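Local atomic coordinates of endonuclease III (Geobacillus stearothermophilus, PDB entry 1ORN), a protein that acts as a DNA glycosylase of the HhH-GPD base excision repair family, carries a [4Fe-4S] cluster and probably removes damaged bases from DNA. Residues L36-A39 against V40-A44; D113-M116 against K117-G120; A126-V129 against V130-F134; I139-D142 against T143-R147; C202-L205 against H206-R209. All blocks are in the same frame, centred on the assembly; numbering follows the deposited sequence.

Interaction 1. Residues L36-A39 against V40-A44. With nucleotides of chain B.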
# COMPACT_ATOMS: atom_id res chain seq x y z
N LEU C 36 -8.30 -0.43 9.82
CA LEU C 36 -7.36 -0.62 8.71
C LEU C 36 -7.72 0.36 7.59
O LEU C 36 -6.84 1.02 7.04
CB LEU C 36 -7.41 -2.04 8.15
CG LEU C 36 -6.49 -2.28 6.94
CD1 LEU C 36 -5.03 -2.02 7.31
CD2 LEU C 36 -6.66 -3.70 6.43
N LEU C 37 -9.00 0.42 7.24
CA LEU C 37 -9.44 1.31 6.17
C LEU C 37 -9.01 2.75 6.42
O LEU C 37 -8.45 3.40 5.54
CB LEU C 37 -10.96 1.25 6.00
CG LEU C 37 -11.55 2.20 4.94
CD1 LEU C 37 -10.97 1.87 3.57
CD2 LEU C 37 -13.06 2.05 4.93
N ILE C 38 -9.26 3.26 7.63
CA ILE C 38 -8.88 4.63 7.93
C ILE C 38 -7.36 4.79 7.84
O ILE C 38 -6.86 5.75 7.25
CB ILE C 38 -9.31 5.06 9.35
CG1 ILE C 38 -10.84 5.04 9.46
CG2 ILE C 38 -8.75 6.45 9.68
CD1 ILE C 38 -11.54 5.95 8.47
N ALA C 39 -6.63 3.84 8.42
CA ALA C 39 -5.18 3.89 8.40
C ALA C 39 -4.58 3.92 6.99
O ALA C 39 -3.65 4.68 6.72
CB ALA C 39 -4.61 2.71 9.19
N VAL C 40 -5.12 3.10 6.09
CA VAL C 40 -4.60 3.04 4.73
C VAL C 40 -4.93 4.33 3.98
O VAL C 40 -4.12 4.81 3.20
CB VAL C 40 -5.15 1.81 3.98
CG1 VAL C 40 -4.60 1.77 2.55
CG2 VAL C 40 -4.72 0.54 4.71
N VAL C 41 -6.10 4.89 4.23
CA VAL C 41 -6.48 6.14 3.58
C VAL C 41 -5.48 7.23 4.00
O VAL C 41 -5.01 8.02 3.17
CB VAL C 41 -7.91 6.59 3.97
CG1 VAL C 41 -8.15 8.05 3.57
CG2 VAL C 41 -8.93 5.70 3.26
N LEU C 42 -5.15 7.25 5.28
CA LEU C 42 -4.20 8.23 5.81
C LEU C 42 -2.78 7.97 5.29
O LEU C 42 -1.98 8.91 5.16
CB LEU C 42 -4.19 8.19 7.35
CG LEU C 42 -5.45 8.65 8.10
CD1 LEU C 42 -5.23 8.50 9.60
CD2 LEU C 42 -5.76 10.11 7.76
N SER C 43 -2.49 6.71 4.99
CA SER C 43 -1.18 6.27 4.50
C SER C 43 -0.74 6.81 3.15
O SER C 43 0.45 6.79 2.82
CB SER C 43 -1.15 4.73 4.46
OG SER C 43 0.07 4.24 3.94
N ALA C 44 -1.68 7.29 2.34
CA ALA C 44 -1.32 7.80 1.02
C ALA C 44 -0.34 8.97 1.12
O ALA C 44 -0.64 9.99 1.73
CB ALA C 44 -2.58 8.24 0.27
P DG B 8 2.18 5.75 -1.57
OP1 DG B 8 2.80 5.47 -2.89
OP2 DG B 8 2.78 6.78 -0.68
O5' DG B 8 0.65 6.14 -1.80
C5' DG B 8 -0.12 5.55 -2.84
C4' DG B 8 -1.51 6.14 -2.83
O4' DG B 8 -1.42 7.58 -2.94
C3' DG B 8 -2.48 5.69 -3.91
O3' DG B 8 -3.75 5.57 -3.26
C2' DG B 8 -2.44 6.82 -4.92
C1' DG B 8 -2.17 8.05 -4.05
N9 DG B 8 -1.38 9.10 -4.69
C8 DG B 8 -0.35 8.95 -5.58
N7 DG B 8 0.20 10.08 -5.92
C5 DG B 8 -0.51 11.04 -5.22
C6 DG B 8 -0.36 12.46 -5.17
O6 DG B 8 0.47 13.16 -5.74
N1 DG B 8 -1.32 13.05 -4.35
C2 DG B 8 -2.29 12.36 -3.65
N2 DG B 8 -3.12 13.11 -2.91
N3 DG B 8 -2.42 11.04 -3.67
C4 DG B 8 -1.51 10.45 -4.47
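Val40 N donates to Leu36 O at 2.9 Å. The N-H is nearly straight (160°), and the donor sits close to the extension of the C=O bond. Three more bonds of the same i to i+4 kind follow: Val41 N to Leu37 O, Leu42 N to Ile38 O, and Ser43 N to Ala39 O. The Ser43 bond is also 2.9 Å long but more bent at hydrogen (131°). The same N-H makes a second, weak bond to Val40 O.

The side chains run in pairs along the helix. Leu36 and Val40 lie side by side and point the same way, with Leu36 CD1 3.7 Å from Val40 CG2. Leu36 turns CG anti to its N (chi1 177°), and this brings the branch up to the valine one turn on. Val40 CG2 also rests on Leu36 O at 3.2 Å. On another side Ile38 CG2 lies alongside Leu42 CD1 at 4.1 Å. Leu37 CD1 and Val41 CG2 are looser, 4.4 Å apart.

Different helices cover it: Leu36 and Val40 pack on helix 123-134, and Ile38 and Leu42 meet Ile93 of helix 86-103. Lys89 NZ binds Leu42 O and Ala44 O at the end of this run. Ala44 CB reaches DG8 of chain B, 3.5 Å from sugar atom O4'. The result is a regular apolar alpha-helix, buried in the all-helical HhH-GPD fold, and the loop residue just after it, Ala44, comes up against the DNA.

Interaction 2. Residues D113-M116 against K117-G120. With NA (sodium ion), chain E; nucleotides of chain B.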
# COMPACT_ATOMS: atom_id res chain seq x y z
N ASP C 113 -14.14 -3.31 -5.70
CA ASP C 113 -14.80 -2.27 -6.48
C ASP C 113 -15.78 -1.45 -5.65
O ASP C 113 -15.99 -0.27 -5.94
CB ASP C 113 -15.52 -2.88 -7.69
CG ASP C 113 -14.55 -3.23 -8.81
OD1 ASP C 113 -13.33 -3.24 -8.57
OD2 ASP C 113 -15.02 -3.49 -9.94
N GLU C 114 -16.37 -2.05 -4.63
CA GLU C 114 -17.28 -1.30 -3.78
C GLU C 114 -16.47 -0.35 -2.90
O GLU C 114 -16.87 0.79 -2.67
CB GLU C 114 -18.12 -2.22 -2.89
CG GLU C 114 -19.20 -3.02 -3.63
CD GLU C 114 -20.11 -2.14 -4.48
OE1 GLU C 114 -20.59 -1.10 -3.98
OE2 GLU C 114 -20.34 -2.49 -5.65
N LEU C 115 -15.31 -0.81 -2.43
CA LEU C 115 -14.47 0.05 -1.60
C LEU C 115 -14.03 1.29 -2.38
O LEU C 115 -13.94 2.37 -1.82
CB LEU C 115 -13.22 -0.71 -1.12
CG LEU C 115 -13.44 -1.75 -0.02
CD1 LEU C 115 -12.21 -2.63 0.11
CD2 LEU C 115 -13.76 -1.05 1.29
N MET C 116 -13.75 1.11 -3.66
CA MET C 116 -13.32 2.22 -4.50
C MET C 116 -14.37 3.30 -4.68
O MET C 116 -14.07 4.40 -5.14
CB MET C 116 -12.84 1.70 -5.85
CG MET C 116 -11.48 1.01 -5.76
SD MET C 116 -10.93 0.27 -7.30
CE MET C 116 -10.93 1.71 -8.39
N LYS C 117 -15.61 3.00 -4.31
CA LYS C 117 -16.66 4.00 -4.43
C LYS C 117 -16.57 5.01 -3.29
O LYS C 117 -17.17 6.09 -3.34
CB LYS C 117 -18.03 3.32 -4.45
CG LYS C 117 -18.28 2.51 -5.70
CD LYS C 117 -19.66 1.88 -5.68
CE LYS C 117 -19.92 1.06 -6.94
NZ LYS C 117 -19.75 1.88 -8.17
N LEU C 118 -15.82 4.65 -2.25
CA LEU C 118 -15.64 5.54 -1.10
C LEU C 118 -14.66 6.65 -1.45
O LEU C 118 -13.66 6.42 -2.14
CB LEU C 118 -15.12 4.73 0.10
CG LEU C 118 -16.04 3.59 0.54
CD1 LEU C 118 -15.29 2.69 1.53
CD2 LEU C 118 -17.30 4.16 1.18
N PRO C 119 -14.92 7.88 -0.99
CA PRO C 119 -14.04 9.02 -1.27
C PRO C 119 -12.70 8.84 -0.56
O PRO C 119 -12.67 8.51 0.63
CB PRO C 119 -14.82 10.21 -0.70
CG PRO C 119 -16.27 9.72 -0.67
CD PRO C 119 -16.11 8.30 -0.22
N GLY C 120 -11.60 9.05 -1.28
CA GLY C 120 -10.28 8.89 -0.70
C GLY C 120 -9.69 7.51 -0.92
O GLY C 120 -8.52 7.25 -0.62
NA NA E . -12.89 6.35 -4.41
P DC B 10 -10.45 8.90 -4.97
OP1 DC B 10 -11.63 8.56 -4.14
OP2 DC B 10 -10.20 8.16 -6.23
O5' DC B 10 -10.55 10.45 -5.31
C5' DC B 10 -10.39 11.40 -4.28
C4' DC B 10 -10.35 12.80 -4.85
O4' DC B 10 -9.06 13.06 -5.46
C3' DC B 10 -11.40 13.01 -5.94
O3' DC B 10 -12.15 14.19 -5.70
C2' DC B 10 -10.59 13.13 -7.22
C1' DC B 10 -9.25 13.64 -6.74
N1 DC B 10 -8.14 13.21 -7.62
C2 DC B 10 -7.16 14.14 -7.99
O2 DC B 10 -7.23 15.29 -7.54
N3 DC B 10 -6.17 13.76 -8.82
C4 DC B 10 -6.13 12.50 -9.28
N4 DC B 10 -5.13 12.17 -10.10
C5 DC B 10 -7.10 11.53 -8.91
C6 DC B 10 -8.08 11.92 -8.09
P DT B 9 -5.05 5.15 -4.09
OP1 DT B 9 -5.86 4.29 -3.21
OP2 DT B 9 -4.68 4.69 -5.45
O5' DT B 9 -5.79 6.55 -4.23
C5' DT B 9 -6.17 7.25 -3.05
C4' DT B 9 -6.85 8.55 -3.40
O4' DT B 9 -5.86 9.51 -3.85
C3' DT B 9 -7.90 8.44 -4.51
O3' DT B 9 -9.16 8.87 -4.01
C2' DT B 9 -7.37 9.34 -5.62
C1' DT B 9 -6.41 10.29 -4.91
N1 DT B 9 -5.29 10.79 -5.74
C2 DT B 9 -4.99 12.15 -5.71
O2 DT B 9 -5.63 12.95 -5.06
N3 DT B 9 -3.93 12.52 -6.50
C4 DT B 9 -3.16 11.70 -7.30
O4 DT B 9 -2.23 12.17 -7.95
C5 DT B 9 -3.53 10.29 -7.29
C7 DT B 9 -2.76 9.33 -8.14
C6 DT B 9 -4.56 9.92 -6.51
O HOH W 1 -14.83 7.51 -4.94
O HOH W 2 -12.18 6.60 -6.87
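Met116 O and Leu118 O bind the same sodium ion, each at 2.4 Å, and that ion shares OP1 of DC10 of chain B with Gly120 N. The phosphate oxygen is gripped twice: the sodium holds it at 2.6 Å, and Gly120 N donates to it at 2.9 Å. Two waters and Val121 O complete the six sodium ligands. One of these waters also donates to OP2 of DC10 of chain B.

The backbone bends to offer these carbonyls. Leu115 to Leu118 form a type I turn, closed by Leu118 N to Leu115 O at 3.0 Å, the donor standing 52° above the carbonyl plane. Lys117 N donates to Glu114 O, likewise from above the carbonyl plane. This is the hairpin of the helix-hairpin-helix motif, which joins helix 112-115 to helix 123-134 and holds a DNA phosphate through backbone atoms and a metal ion. Gly120 has a positive phi (94°), where a CB would press on Pro119 O.

On the outer side Glu114 and Lys117 lie alongside each other. The glutamate chain bends at chi2 (-52°) and folds back, so that OE1 comes 3.6 Å from Lys117 CD. The charged atoms themselves do not meet, and OE1 bonds to Tyr104 OH instead. With an alanine at Glu114, Tyr104 OH would probably lose this partner and the aliphatic chain of Lys117 would lose its neighbour. On the buried side Leu115 CD2 and Leu118 CD1 meet at 4.0 Å, their side chains crossing obliquely. Leu115 packs further on Ala126, Val129 and Val130 of helix 123-134.

Interaction 3. Residues A126-V129 against V130-F134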
# COMPACT_ATOMS: atom_id res chain seq x y z
N ALA C 126 -7.97 0.16 -1.85
CA ALA C 126 -8.92 -0.94 -1.84
C ALA C 126 -8.22 -2.31 -1.84
O ALA C 126 -8.64 -3.22 -1.13
CB ALA C 126 -9.86 -0.84 -3.04
N ASN C 127 -7.16 -2.45 -2.62
CA ASN C 127 -6.42 -3.71 -2.66
C ASN C 127 -5.77 -4.05 -1.32
O ASN C 127 -5.76 -5.21 -0.92
CB ASN C 127 -5.35 -3.69 -3.76
CG ASN C 127 -5.94 -3.95 -5.14
OD1 ASN C 127 -7.10 -4.34 -5.27
ND2 ASN C 127 -5.14 -3.76 -6.18
N VAL C 128 -5.21 -3.06 -0.65
CA VAL C 128 -4.59 -3.33 0.65
C VAL C 128 -5.65 -3.82 1.62
O VAL C 128 -5.45 -4.82 2.32
CB VAL C 128 -3.93 -2.07 1.26
CG1 VAL C 128 -3.55 -2.33 2.71
CG2 VAL C 128 -2.71 -1.70 0.45
N VAL C 129 -6.79 -3.14 1.66
CA VAL C 129 -7.86 -3.52 2.56
C VAL C 129 -8.41 -4.92 2.32
O VAL C 129 -8.50 -5.72 3.26
CB VAL C 129 -9.01 -2.48 2.52
CG1 VAL C 129 -10.19 -2.94 3.39
CG2 VAL C 129 -8.49 -1.14 3.02
N VAL C 130 -8.76 -5.26 1.08
CA VAL C 130 -9.32 -6.59 0.84
C VAL C 130 -8.30 -7.69 1.11
O VAL C 130 -8.66 -8.78 1.56
CB VAL C 130 -9.88 -6.75 -0.60
CG1 VAL C 130 -10.95 -5.71 -0.84
CG2 VAL C 130 -8.76 -6.65 -1.63
N SER C 131 -7.03 -7.39 0.86
CA SER C 131 -5.96 -8.36 1.06
C SER C 131 -5.63 -8.59 2.52
O SER C 131 -5.62 -9.73 3.00
CB SER C 131 -4.70 -7.89 0.33
OG SER C 131 -3.61 -8.76 0.60
N VAL C 132 -5.35 -7.51 3.23
CA VAL C 132 -4.98 -7.60 4.64
C VAL C 132 -6.15 -7.93 5.56
O VAL C 132 -6.04 -8.82 6.41
CB VAL C 132 -4.28 -6.30 5.06
CG1 VAL C 132 -3.83 -6.41 6.52
CG2 VAL C 132 -3.07 -6.19 4.17
N ALA C 133 -7.27 -7.24 5.39
CA ALA C 133 -8.44 -7.47 6.23
C ALA C 133 -9.27 -8.72 5.92
O ALA C 133 -9.71 -9.41 6.83
CB ALA C 133 -9.35 -6.25 6.19
N PHE C 134 -9.47 -9.00 4.63
CA PHE C 134 -10.32 -10.12 4.25
C PHE C 134 -9.65 -11.28 3.53
O PHE C 134 -10.33 -12.17 3.01
CB PHE C 134 -11.49 -9.59 3.42
CG PHE C 134 -12.18 -8.42 4.05
CD1 PHE C 134 -12.79 -8.55 5.30
CD2 PHE C 134 -12.22 -7.19 3.42
CE1 PHE C 134 -13.41 -7.46 5.91
CE2 PHE C 134 -12.84 -6.09 4.02
CZ PHE C 134 -13.44 -6.23 5.27
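Ala133 CB settles against Val129 O at 3.1 Å, a small bump fitted to the helix surface one turn back. The same methyl lies over the centre of the Phe134 ring, 3.9 Å above its plane. Phe134 points its ring back along the helix, with CG turned beside its own N (chi1 -49°). Its CE2 thereby comes 4.2 Å from Val129 CG1, and the two side chains run the same way. Val129 CG1 is a bump flanked by Ala133 CB and the ring.

Val128 and Val132 make a second ridge. They lie side by side, Val128 CG1 4.2 Å from Val132 CG2, and the latter methyl also rests on Val128 O at 3.3 Å.

This is helix 123-134, the second helix of the helix-hairpin-helix motif. Regular bonds hold its turns, among them Val132 N to Val128 O at 2.8 Å and Val130 N to Ala126 O. The ridges meet helix 33-43, with Val128 on Val40 and Val129 on Leu37.

Val130 straddles the preceding turn. Its CG1 lies 3.4 Å from Ala126 O, and its CG2, in the crowded position between N and carbonyl carbon, lies equally near Asn127 O. Beyond them it packs on Leu115 of helix 112-115. Replacing Val130 by a glycine would probably open a gap beside Leu115 and bare the two carbonyls to which its methyls now fit. The polar side has firm partners too: Asn127 OD1 bonds to Arg112, Asn127 ND2 to Glu165, and Ser131 OG to Ser178 OG.

Interaction 4. Residues I139-D142 against T143-R147. With nucleotides of chain B.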
# COMPACT_ATOMS: atom_id res chain seq x y z
N ILE C 139 -2.86 -7.36 -5.43
CA ILE C 139 -1.55 -6.75 -5.42
C ILE C 139 -1.73 -5.24 -5.46
O ILE C 139 -2.15 -4.67 -6.47
CB ILE C 139 -0.72 -7.17 -6.64
CG1 ILE C 139 -0.56 -8.69 -6.66
CG2 ILE C 139 0.65 -6.49 -6.61
CD1 ILE C 139 0.19 -9.22 -7.86
N ALA C 140 -1.44 -4.59 -4.34
CA ALA C 140 -1.57 -3.14 -4.23
C ALA C 140 -0.28 -2.53 -4.75
O ALA C 140 0.80 -2.82 -4.23
CB ALA C 140 -1.80 -2.74 -2.79
N VAL C 141 -0.38 -1.68 -5.77
CA VAL C 141 0.81 -1.05 -6.33
C VAL C 141 0.95 0.39 -5.84
O VAL C 141 0.18 1.28 -6.23
CB VAL C 141 0.78 -1.08 -7.88
CG1 VAL C 141 2.04 -0.41 -8.44
CG2 VAL C 141 0.69 -2.53 -8.36
N ASP C 142 1.95 0.59 -4.98
CA ASP C 142 2.28 1.88 -4.38
C ASP C 142 3.61 2.36 -4.96
O ASP C 142 4.12 1.80 -5.93
CB ASP C 142 2.47 1.71 -2.88
CG ASP C 142 3.78 1.03 -2.54
OD1 ASP C 142 4.10 0.01 -3.20
OD2 ASP C 142 4.50 1.50 -1.64
N THR C 143 4.19 3.37 -4.33
CA THR C 143 5.47 3.90 -4.80
C THR C 143 6.59 2.86 -4.82
O THR C 143 7.36 2.78 -5.78
CB THR C 143 5.91 5.13 -3.96
OG1 THR C 143 7.18 5.59 -4.44
CG2 THR C 143 6.04 4.76 -2.48
N HIS C 144 6.68 2.04 -3.77
CA HIS C 144 7.74 1.03 -3.68
C HIS C 144 7.58 -0.08 -4.72
O HIS C 144 8.54 -0.42 -5.42
CB HIS C 144 7.79 0.41 -2.28
CG HIS C 144 8.14 1.38 -1.19
ND1 HIS C 144 9.35 2.02 -1.13
CD2 HIS C 144 7.42 1.83 -0.13
CE1 HIS C 144 9.37 2.83 -0.08
NE2 HIS C 144 8.21 2.73 0.54
N VAL C 145 6.38 -0.64 -4.82
CA VAL C 145 6.15 -1.71 -5.78
C VAL C 145 6.43 -1.22 -7.19
O VAL C 145 7.09 -1.90 -7.97
CB VAL C 145 4.72 -2.24 -5.69
CG1 VAL C 145 4.46 -3.26 -6.81
CG2 VAL C 145 4.49 -2.89 -4.33
N GLU C 146 5.94 -0.03 -7.52
CA GLU C 146 6.16 0.52 -8.85
C GLU C 146 7.65 0.74 -9.14
O GLU C 146 8.16 0.33 -10.18
CB GLU C 146 5.42 1.84 -9.03
CG GLU C 146 5.58 2.44 -10.42
CD GLU C 146 4.91 3.80 -10.58
OE1 GLU C 146 4.81 4.26 -11.74
OE2 GLU C 146 4.49 4.40 -9.57
N ARG C 147 8.33 1.41 -8.21
CA ARG C 147 9.76 1.69 -8.38
C ARG C 147 10.58 0.41 -8.55
O ARG C 147 11.43 0.31 -9.44
CB ARG C 147 10.29 2.49 -7.19
CG ARG C 147 11.75 2.92 -7.36
CD ARG C 147 12.25 3.73 -6.18
NE ARG C 147 12.31 2.93 -4.96
CZ ARG C 147 11.48 3.05 -3.93
NH1 ARG C 147 10.49 3.93 -3.96
NH2 ARG C 147 11.63 2.26 -2.87
P DA B 6 9.48 6.92 -1.72
OP1 DA B 6 10.14 5.59 -1.71
OP2 DA B 6 8.69 7.34 -2.90
O5' DA B 6 8.58 7.04 -0.41
C5' DA B 6 9.14 6.74 0.87
C4' DA B 6 8.14 7.03 1.97
O4' DA B 6 7.91 8.46 2.08
C3' DA B 6 6.77 6.39 1.80
O3' DA B 6 6.32 5.94 3.08
C2' DA B 6 5.89 7.55 1.35
C1' DA B 6 6.52 8.71 2.10
N9 DA B 6 6.31 10.03 1.52
C8 DA B 6 6.33 10.38 0.19
N7 DA B 6 6.14 11.66 -0.02
C5 DA B 6 5.98 12.19 1.25
C6 DA B 6 5.75 13.50 1.71
N6 DA B 6 5.66 14.57 0.90
N1 DA B 6 5.64 13.69 3.04
C2 DA B 6 5.74 12.63 3.85
N3 DA B 6 5.96 11.35 3.54
C4 DA B 6 6.07 11.20 2.21
P DG B 8 2.18 5.75 -1.57
OP1 DG B 8 2.80 5.47 -2.89
OP2 DG B 8 2.78 6.78 -0.68
O5' DG B 8 0.65 6.14 -1.80
C5' DG B 8 -0.12 5.55 -2.84
C4' DG B 8 -1.51 6.14 -2.83
O4' DG B 8 -1.42 7.58 -2.94
C3' DG B 8 -2.48 5.69 -3.91
O3' DG B 8 -3.75 5.57 -3.26
C2' DG B 8 -2.44 6.82 -4.92
C1' DG B 8 -2.17 8.05 -4.05
N9 DG B 8 -1.38 9.10 -4.69
C8 DG B 8 -0.35 8.95 -5.58
N7 DG B 8 0.20 10.08 -5.92
C5 DG B 8 -0.51 11.04 -5.22
C6 DG B 8 -0.36 12.46 -5.17
O6 DG B 8 0.47 13.16 -5.74
N1 DG B 8 -1.32 13.05 -4.35
C2 DG B 8 -2.29 12.36 -3.65
N2 DG B 8 -3.12 13.11 -2.91
N3 DG B 8 -2.42 11.04 -3.67
C4 DG B 8 -1.51 10.45 -4.47
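Asp142 ends an extended run, residues 139-142, and stands at the N-cap of the helix that starts with Thr143. The first backbone bond of that helix runs from Glu146 N to Asp142 O at 3.0 Å. The two amides before Glu146 turn to the aspartate side chain instead. Val145 N meets OD1 of Asp142 at 2.9 Å, almost straight (171°), and His144 N meets OD2 at 3.1 Å. Both come from above the carboxylate plane.

Asp142 reaches them because CG lies between its own N and carbonyl carbon (chi1 74°), which folds the carboxylate over the helix start. OD2 has a further partner in a modified group of the bound partner molecule, and His144 NE2 also bonds to a modified group there. Val145 CG2 presses close to OD1 of Asp142. Its CG1 meets Val141 CG1 at 4.1 Å, the two valines crossing at about a right angle.

The helix start also holds DNA. Thr143 N donates to OP1 of DG8 of chain B at 2.9 Å, and Thr143 OG1 to OP2 of DA6 of chain B at 2.8 Å. Arg147 adds a weak bond from NH1 to OP1 of DA6 of chain B. Its NH2 donates to His144 ND1 at 2.9 Å, in the plane of the histidine ring, which helps fix the ring's rotation. Thr143 CG2 lies on one face of that ring.

Asp142 is probably the aspartate behind the D of the HhH-GPD name, here capping a helix whose start holds two DNA phosphates.

Interaction 5. Residues C202-L205 against H206-R209. With SF4 (iron/sulfur cluster), chain F.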
# COMPACT_ATOMS: atom_id res chain seq x y z
N CYS C 202 23.38 -6.06 -3.51
CA CYS C 202 22.12 -6.63 -3.97
C CYS C 202 22.25 -7.95 -4.72
O CYS C 202 23.02 -8.06 -5.68
CB CYS C 202 21.38 -5.62 -4.85
SG CYS C 202 19.71 -6.15 -5.29
N PRO C 203 21.50 -8.98 -4.29
CA PRO C 203 21.49 -10.32 -4.89
C PRO C 203 20.92 -10.34 -6.31
O PRO C 203 21.00 -11.35 -7.00
CB PRO C 203 20.63 -11.13 -3.93
CG PRO C 203 20.78 -10.40 -2.62
CD PRO C 203 20.70 -8.97 -3.05
N LEU C 204 20.33 -9.22 -6.72
CA LEU C 204 19.73 -9.13 -8.05
C LEU C 204 20.51 -8.20 -8.97
O LEU C 204 20.12 -7.97 -10.12
CB LEU C 204 18.29 -8.64 -7.93
CG LEU C 204 17.34 -9.54 -7.14
CD1 LEU C 204 15.98 -8.85 -7.02
CD2 LEU C 204 17.20 -10.90 -7.84
N LEU C 205 21.63 -7.68 -8.47
CA LEU C 205 22.47 -6.78 -9.26
C LEU C 205 22.84 -7.42 -10.60
O LEU C 205 22.90 -6.74 -11.62
CB LEU C 205 23.75 -6.46 -8.48
CG LEU C 205 24.46 -5.11 -8.68
CD1 LEU C 205 25.93 -5.28 -8.29
CD2 LEU C 205 24.36 -4.63 -10.12
N HIS C 206 23.06 -8.74 -10.59
CA HIS C 206 23.45 -9.47 -11.80
C HIS C 206 22.45 -9.46 -12.95
O HIS C 206 22.76 -9.93 -14.05
CB HIS C 206 23.78 -10.93 -11.46
CG HIS C 206 22.57 -11.76 -11.14
ND1 HIS C 206 21.97 -11.76 -9.90
CD2 HIS C 206 21.85 -12.61 -11.91
CE1 HIS C 206 20.93 -12.57 -9.91
NE2 HIS C 206 20.83 -13.10 -11.12
N LEU C 207 21.25 -8.95 -12.71
CA LEU C 207 20.25 -8.89 -13.77
C LEU C 207 19.50 -7.57 -13.78
O LEU C 207 18.57 -7.39 -14.56
CB LEU C 207 19.25 -10.06 -13.65
CG LEU C 207 18.47 -10.32 -12.35
CD1 LEU C 207 17.68 -9.09 -11.92
CD2 LEU C 207 17.53 -11.50 -12.58
N CYS C 208 19.91 -6.64 -12.93
CA CYS C 208 19.23 -5.35 -12.84
C CYS C 208 19.82 -4.25 -13.72
O CYS C 208 20.98 -3.87 -13.57
CB CYS C 208 19.19 -4.88 -11.39
SG CYS C 208 18.26 -3.35 -11.19
N ARG C 209 19.00 -3.73 -14.63
CA ARG C 209 19.41 -2.66 -15.53
C ARG C 209 19.74 -1.39 -14.76
O ARG C 209 20.70 -0.68 -15.08
CB ARG C 209 18.31 -2.38 -16.55
FE1 SF4 F . 19.15 -4.17 -6.39
FE2 SF4 F . 17.40 -2.05 -6.62
FE3 SF4 F . 20.03 -1.74 -6.98
FE4 SF4 F . 18.55 -3.13 -8.77
S1 SF4 F . 18.40 -0.88 -8.36
S2 SF4 F . 20.58 -3.59 -8.06
S3 SF4 F . 17.04 -4.03 -7.40
S4 SF4 F . 19.09 -2.27 -5.06
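The His206 ring has Pro203 O at its edge, in the ring plane and 3.1 Å from ND1. Over one face lies Leu207 CG, 3.8 Å above the plane and offset toward the rim. The ring also meets that of Tyr12 in helix 7-20, their planes at about 90°. His206 gets there with CG turned between its N and carbonyl carbon (chi1 73°), which swings the ring back over the turn.

Backbone bonds then wind the chain. Leu207 N donates to Leu204 O at 3.0 Å, and Cys208 N makes a longer bond to Leu205 O at 3.3 Å. In both, the donor stands well above the carbonyl plane. Leu207 CD1 lies against Leu204 CB at 4.1 Å, and both leucines touch Cys13 and Leu152.

Before this, Cys202 to Leu205 form a type I turn, in which Leu204 N also donates to Cys202 SG. That sulfur binds FE1 of the cluster at 2.3 Å. Across the loop Cys208 SG binds FE4 at 2.4 Å, and it also caps the helix that begins at Arg209. Leu205 CA comes 3.9 Å from cluster sulfide S2. Cys192 and Cys199 are also in the cluster pocket, and the spacing of six, two and five residues between the four cysteines is that of the [4Fe-4S] cluster loop of the endonuclease III family.

In the fold
Interactions 1 and 3 are mostly buried and largely apolar. Their helices, 33-43 and 123-134, pack on each other through valines, leucines and alanine. Interaction 2 leads directly into the helix of interaction 3 and packs on it through Leu115. It is only partly buried and turns its carbonyls outward to a sodium ion and a phosphate. Interaction 4 is buried yet polar: Asn127 and Val128 of interaction 3 touch its loop, and its helix start takes up two other phosphates of the same strand. Interaction 5 stands apart. Its centre is about 38 Å from that of interaction 2, and iron-sulfur bonds replace phosphate contacts there.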